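Local structure of Acarbose/maltose binding protein GacH (Streptomyces glaucescens, 3K01) at residues N81-V95 against Q295-N308. The protein binds acarbose and an acarbose homolog, and probably maltose, as the extracellular solute receptor of an ABC transporter. Numbering follows the deposited sequence. Where two conformers were deposited one is given.
Sequences NSGAPDVMRTEVAWV and QGGWNLSVYAGSKN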
loop_
_atom_site.group_PDB
_atom_site.type_symbol
_atom_site.label_atom_id
_atom_site.label_comp_id
_atom_site.label_asym_id
_atom_site.label_seq_id
_atom_site.Cartn_x
_atom_site.Cartn_y
_atom_site.Cartn_z
ATOM N N ASN A 81 -11.265 8.945 26.072
ATOM C CA ASN A 81 -10.546 10.121 26.553
ATOM C C ASN A 81 -9.443 9.779 27.550
ATOM O O ASN A 81 -9.210 10.526 28.496
ATOM C CB ASN A 81 -11.514 11.140 27.154
ATOM C CG ASN A 81 -10.945 12.526 27.207
ATOM O OD1 ASN A 81 -10.084 12.892 26.394
ATOM N ND2 ASN A 81 -11.427 13.329 28.154
ATOM N N SER A 82 -8.750 8.665 27.332
ATOM C CA SER A 82 -7.741 8.197 28.295
ATOM C C SER A 82 -6.767 7.208 27.672
ATOM O O SER A 82 -7.174 6.251 27.008
ATOM C CB SER A 82 -8.429 7.528 29.485
ATOM O OG SER A 82 -7.482 7.220 30.486
ATOM N N GLY A 83 -5.476 7.451 27.885
ATOM C CA GLY A 83 -4.465 6.480 27.471
ATOM C C GLY A 83 -4.125 6.525 25.989
ATOM O O GLY A 83 -3.391 5.647 25.505
ATOM N N ALA A 84 -4.628 7.522 25.257
ATOM C CA ALA A 84 -4.296 7.642 23.838
ATOM C C ALA A 84 -2.863 8.144 23.689
ATOM O O ALA A 84 -2.376 8.942 24.496
ATOM C CB ALA A 84 -5.263 8.582 23.124
ATOM N N PRO A 85 -2.173 7.709 22.638
ATOM C CA PRO A 85 -0.808 8.186 22.413
ATOM C C PRO A 85 -0.848 9.626 21.944
ATOM O O PRO A 85 -1.889 10.100 21.492
ATOM C CB PRO A 85 -0.299 7.264 21.298
ATOM C CG PRO A 85 -1.554 6.950 20.515
ATOM C CD PRO A 85 -2.613 6.787 21.570
ATOM N N ASP A 86 0.281 10.322 22.043
ATOM C CA ASP A 86 0.404 11.627 21.398
ATOM C C ASP A 86 0.553 11.490 19.879
ATOM O O ASP A 86 0.012 12.297 19.125
ATOM C CB ASP A 86 1.571 12.403 21.989
ATOM C CG ASP A 86 1.407 12.601 23.460
ATOM O OD1 ASP A 86 0.492 13.366 23.836
ATOM O OD2 ASP A 86 2.143 11.941 24.230
ATOM N N VAL A 87 1.354 10.494 19.469
ATOM C CA VAL A 87 1.642 10.283 18.070
ATOM C C VAL A 87 1.303 8.838 17.717
ATOM O O VAL A 87 1.696 7.908 18.417
ATOM C CB VAL A 87 3.112 10.583 17.764
ATOM C CG1 VAL A 87 3.459 10.215 16.309
ATOM C CG2 VAL A 87 3.414 12.079 18.023
ATOM N N MET A 88 0.580 8.682 16.614
ATOM C CA MET A 88 0.092 7.355 16.187
ATOM C C MET A 88 0.622 7.084 14.790
ATOM O O MET A 88 0.406 7.887 13.866
ATOM C CB MET A 88 -1.453 7.412 16.169
ATOM C CG MET A 88 -2.182 6.156 15.698
ATOM S SD MET A 88 -1.819 4.789 16.816
ATOM C CE MET A 88 -2.406 3.390 15.839
ATOM N N ARG A 89 1.270 5.928 14.613
ATOM C CA ARG A 89 1.608 5.482 13.247
ATOM C C ARG A 89 0.303 5.073 12.547
ATOM O O ARG A 89 -0.447 4.239 13.069
ATOM C CB ARG A 89 2.611 4.342 13.260
ATOM C CG ARG A 89 3.322 4.218 11.950
ATOM C CD ARG A 89 3.995 2.897 11.805
ATOM N NE ARG A 89 4.973 2.838 10.724
ATOM C CZ ARG A 89 5.392 1.693 10.181
ATOM N NH1 ARG A 89 4.895 0.538 10.608
ATOM N NH2 ARG A 89 6.316 1.713 9.240
ATOM N N THR A 90 0.048 5.667 11.379
ATOM C CA THR A 90 -1.276 5.591 10.740
ATOM C C THR A 90 -1.164 5.042 9.335
ATOM O O THR A 90 -0.462 5.599 8.501
ATOM C CB THR A 90 -1.987 6.979 10.638
ATOM O OG1 THR A 90 -1.097 7.955 10.067
ATOM C CG2 THR A 90 -2.470 7.464 12.004
ATOM N N GLU A 91 -1.840 3.926 9.052
ATOM C CA GLU A 91 -1.788 3.396 7.702
ATOM C C GLU A 91 -2.428 4.436 6.786
ATOM O O GLU A 91 -3.213 5.263 7.249
ATOM C CB GLU A 91 -2.526 2.068 7.660
ATOM C CG GLU A 91 -2.137 1.166 6.515
ATOM C CD GLU A 91 -3.132 1.196 5.366
ATOM O OE1 GLU A 91 -4.258 1.743 5.510
ATOM O OE2 GLU A 91 -2.796 0.638 4.302
ATOM N N VAL A 92 -2.099 4.431 5.494
ATOM C CA VAL A 92 -2.609 5.489 4.628
ATOM C C VAL A 92 -4.138 5.664 4.707
ATOM O O VAL A 92 -4.629 6.797 4.719
ATOM C CB VAL A 92 -2.155 5.359 3.167
ATOM C CG1 VAL A 92 -0.644 5.619 3.022
ATOM C CG2 VAL A 92 -2.554 4.012 2.523
ATOM N N ALA A 93 -4.895 4.573 4.752
ATOM C CA ALA A 93 -6.368 4.658 4.828
ATOM C C ALA A 93 -6.832 5.092 6.216
ATOM O O ALA A 93 -7.952 5.594 6.384
ATOM C CB ALA A 93 -7.018 3.317 4.473
ATOM N N TRP A 94 -5.993 4.897 7.230
ATOM C CA TRP A 94 -6.401 5.209 8.600
ATOM C C TRP A 94 -6.422 6.716 8.843
ATOM O O TRP A 94 -7.062 7.148 9.804
ATOM C CB TRP A 94 -5.504 4.558 9.643
ATOM C CG TRP A 94 -5.505 3.066 9.680
ATOM C CD1 TRP A 94 -6.168 2.205 8.845
ATOM C CD2 TRP A 94 -4.715 2.271 10.561
ATOM N NE1 TRP A 94 -5.844 0.907 9.190
ATOM C CE2 TRP A 94 -4.962 0.923 10.244
ATOM C CE3 TRP A 94 -3.825 2.572 11.605
ATOM C CZ2 TRP A 94 -4.325 -0.133 10.917
ATOM C CZ3 TRP A 94 -3.203 1.521 12.285
ATOM C CH2 TRP A 94 -3.470 0.189 11.934
ATOM N N VAL A 95 -5.727 7.514 8.034
ATOM C CA VAL A 95 -5.767 8.959 8.236
ATOM C C VAL A 95 -7.202 9.456 8.145
ATOM O O VAL A 95 -7.678 10.107 9.083
ATOM C CB VAL A 95 -4.859 9.691 7.247
ATOM C CG1 VAL A 95 -4.969 11.213 7.456
ATOM C CG2 VAL A 95 -3.423 9.242 7.434
ATOM N N GLN A 295 -2.014 1.991 -3.601
ATOM C CA GLN A 295 -1.031 2.611 -2.707
ATOM C C GLN A 295 -1.195 2.136 -1.289
ATOM O O GLN A 295 -2.299 2.171 -0.743
ATOM C CB GLN A 295 -1.301 4.106 -2.701
ATOM C CG GLN A 295 -0.378 4.910 -1.796
ATOM C CD GLN A 295 -0.771 6.358 -1.730
ATOM O OE1 GLN A 295 -1.594 6.819 -2.503
ATOM N NE2 GLN A 295 -0.136 7.101 -0.825
ATOM N N GLY A 296 -0.095 1.701 -0.676
ATOM C CA GLY A 296 -0.068 1.408 0.742
ATOM C C GLY A 296 1.008 2.232 1.433
ATOM O O GLY A 296 1.618 3.133 0.850
ATOM N N GLY A 297 1.220 1.902 2.693
ATOM C CA GLY A 297 2.269 2.557 3.475
ATOM C C GLY A 297 1.733 3.125 4.770
ATOM O O GLY A 297 0.599 2.859 5.196
ATOM N N TRP A 298 2.578 3.940 5.392
ATOM C CA TRP A 298 2.333 4.466 6.735
ATOM C C TRP A 298 2.694 5.925 6.774
ATOM O O TRP A 298 3.647 6.356 6.141
ATOM C CB TRP A 298 3.188 3.728 7.788
ATOM C CG TRP A 298 2.803 2.272 7.946
ATOM C CD1 TRP A 298 3.290 1.212 7.240
ATOM C CD2 TRP A 298 1.790 1.753 8.805
ATOM N NE1 TRP A 298 2.660 0.060 7.641
ATOM C CE2 TRP A 298 1.737 0.360 8.604
ATOM C CE3 TRP A 298 0.943 2.332 9.769
ATOM C CZ2 TRP A 298 0.855 -0.468 9.310
ATOM C CZ3 TRP A 298 0.064 1.518 10.468
ATOM C CH2 TRP A 298 0.020 0.127 10.225
ATOM N N ASN A 299 1.929 6.636 7.596
ATOM C CA ASN A 299 2.102 8.038 7.924
ATOM C C ASN A 299 2.226 8.142 9.437
ATOM O O ASN A 299 2.070 7.166 10.173
ATOM C CB ASN A 299 0.886 8.817 7.396
ATOM C CG ASN A 299 0.793 8.785 5.883
ATOM O OD1 ASN A 299 1.792 8.667 5.191
ATOM N ND2 ASN A 299 -0.418 8.912 5.361
ATOM N N LEU A 300 2.446 9.369 9.899
ATOM C CA LEU A 300 2.445 9.684 11.335
ATOM C C LEU A 300 1.465 10.798 11.602
ATOM O O LEU A 300 1.464 11.812 10.900
ATOM C CB LEU A 300 3.824 10.140 11.787
ATOM C CG LEU A 300 4.911 9.110 11.496
ATOM C CD1 LEU A 300 6.177 9.788 10.976
ATOM C CD2 LEU A 300 5.127 8.234 12.703
ATOM N N SER A 301 0.620 10.586 12.605
ATOM C CA SER A 301 -0.411 11.551 12.967
ATOM C C SER A 301 -0.328 11.893 14.439
ATOM O O SER A 301 0.236 11.142 15.240
ATOM C CB SER A 301 -1.781 10.963 12.657
ATOM O OG SER A 301 -1.892 10.723 11.269
ATOM N N VAL A 302 -0.902 13.028 14.792
ATOM C CA VAL A 302 -0.920 13.527 16.158
ATOM C C VAL A 302 -2.350 13.385 16.672
ATOM O O VAL A 302 -3.296 13.762 15.983
ATOM C CB VAL A 302 -0.471 14.992 16.197
ATOM C CG1 VAL A 302 -0.590 15.537 17.616
ATOM C CG2 VAL A 302 0.975 15.161 15.665
ATOM N N TYR A 303 -2.495 12.814 17.864
ATOM C CA TYR A 303 -3.800 12.687 18.486
ATOM C C TYR A 303 -4.397 14.048 18.809
ATOM O O TYR A 303 -3.735 14.917 19.391
ATOM C CB TYR A 303 -3.641 11.830 19.726
ATOM C CG TYR A 303 -4.817 11.831 20.677
ATOM C CD1 TYR A 303 -6.123 11.572 20.234
ATOM C CD2 TYR A 303 -4.617 12.083 22.027
ATOM C CE1 TYR A 303 -7.197 11.569 21.128
ATOM C CE2 TYR A 303 -5.697 12.070 22.935
ATOM C CZ TYR A 303 -6.965 11.815 22.466
ATOM O OH TYR A 303 -8.044 11.831 23.347
ATOM N N ALA A 304 -5.663 14.235 18.452
ATOM C CA ALA A 304 -6.337 15.534 18.625
ATOM C C ALA A 304 -6.303 16.011 20.062
ATOM O O ALA A 304 -6.219 17.213 20.303
ATOM C CB ALA A 304 -7.783 15.460 18.127
ATOM N N GLY A 305 -6.396 15.085 21.013
ATOM C CA GLY A 305 -6.456 15.443 22.446
ATOM C C GLY A 305 -5.101 15.431 23.132
ATOM O O GLY A 305 -5.030 15.483 24.367
ATOM N N SER A 306 -4.010 15.387 22.366
ATOM C CA SER A 306 -2.674 15.384 22.965
ATOM C C SER A 306 -2.476 16.587 23.885
ATOM O O SER A 306 -2.832 17.710 23.528
ATOM C CB SER A 306 -1.576 15.398 21.894
ATOM O OG SER A 306 -0.288 15.562 22.503
ATOM N N LYS A 307 -1.865 16.327 25.036
ATOM C CA LYS A 307 -1.465 17.380 25.977
ATOM C C LYS A 307 -0.066 17.887 25.695
ATOM O O LYS A 307 0.480 18.704 26.445
ATOM C CB LYS A 307 -1.563 16.869 27.423
ATOM C CG LYS A 307 -2.976 16.455 27.848
ATOM C CD LYS A 307 -3.991 17.566 27.706
ATOM C CE LYS A 307 -5.308 17.204 28.399
ATOM N NZ LYS A 307 -6.394 18.160 28.011
ATOM N N ASN A 308 0.521 17.424 24.601
ATOM C CA ASN A 308 1.815 17.922 24.216
ATOM C C ASN A 308 1.899 18.112 22.715
ATOM O O ASN A 308 2.726 17.494 22.019
ATOM C CB ASN A 308 2.932 17.032 24.739
ATOM C CG ASN A 308 4.261 17.766 24.776
ATOM O OD1 ASN A 308 4.374 18.916 24.286
ATOM N ND2 ASN A 308 5.273 17.124 25.348
HETATM O O HOH W 1 -7.596 12.070 25.875
HETATM O O HOH W 2 -1.290 13.489 25.742
HETATM O O HOH W 3 -0.339 -0.258 3.719
#
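Arg89 and Trp298, diagonal neighbours on antiparallel strands, pair a cation with an indole. The arginine chain is extended, with CG turned away from the backbone N (chi1 -159°). CB sets it off on the face that also carries Leu300; CG comes up beside the rim at Trp298 CE3, CD passes over that atom, and NE lies 3.5 Å from Trp298 CB. Next CZ settles over the ring, 3.5 Å from Trp298 CG, the guanidinium stacked flat on the indole with the planes 5° apart. NH1 reaches over Trp298 NE1 and CE2, NH2 over CD1. Gln138, which accepts from NE, and Thr35, bonded to NH1, help fix the rotation of the group. Glu91 CB covers the indole's opposite face, and the edge of the Trp298 ring meets the face of Trp94 in a T-shaped pair, centroids 5.3 Å apart. The antiparallel pairing of strands 87-91 and 293-302, distant in sequence, is characteristic of the periplasmic-binding-protein fold, in which the chain returns to the first lobe's sheet. Met88 and Ser301 exchange backbone bonds, as do Thr90 and Asn299. Beyond the strands, Ser306 OG donates to Asp86 OD1 at 2.7 Å while accepting from Asn308 N in an ST turn.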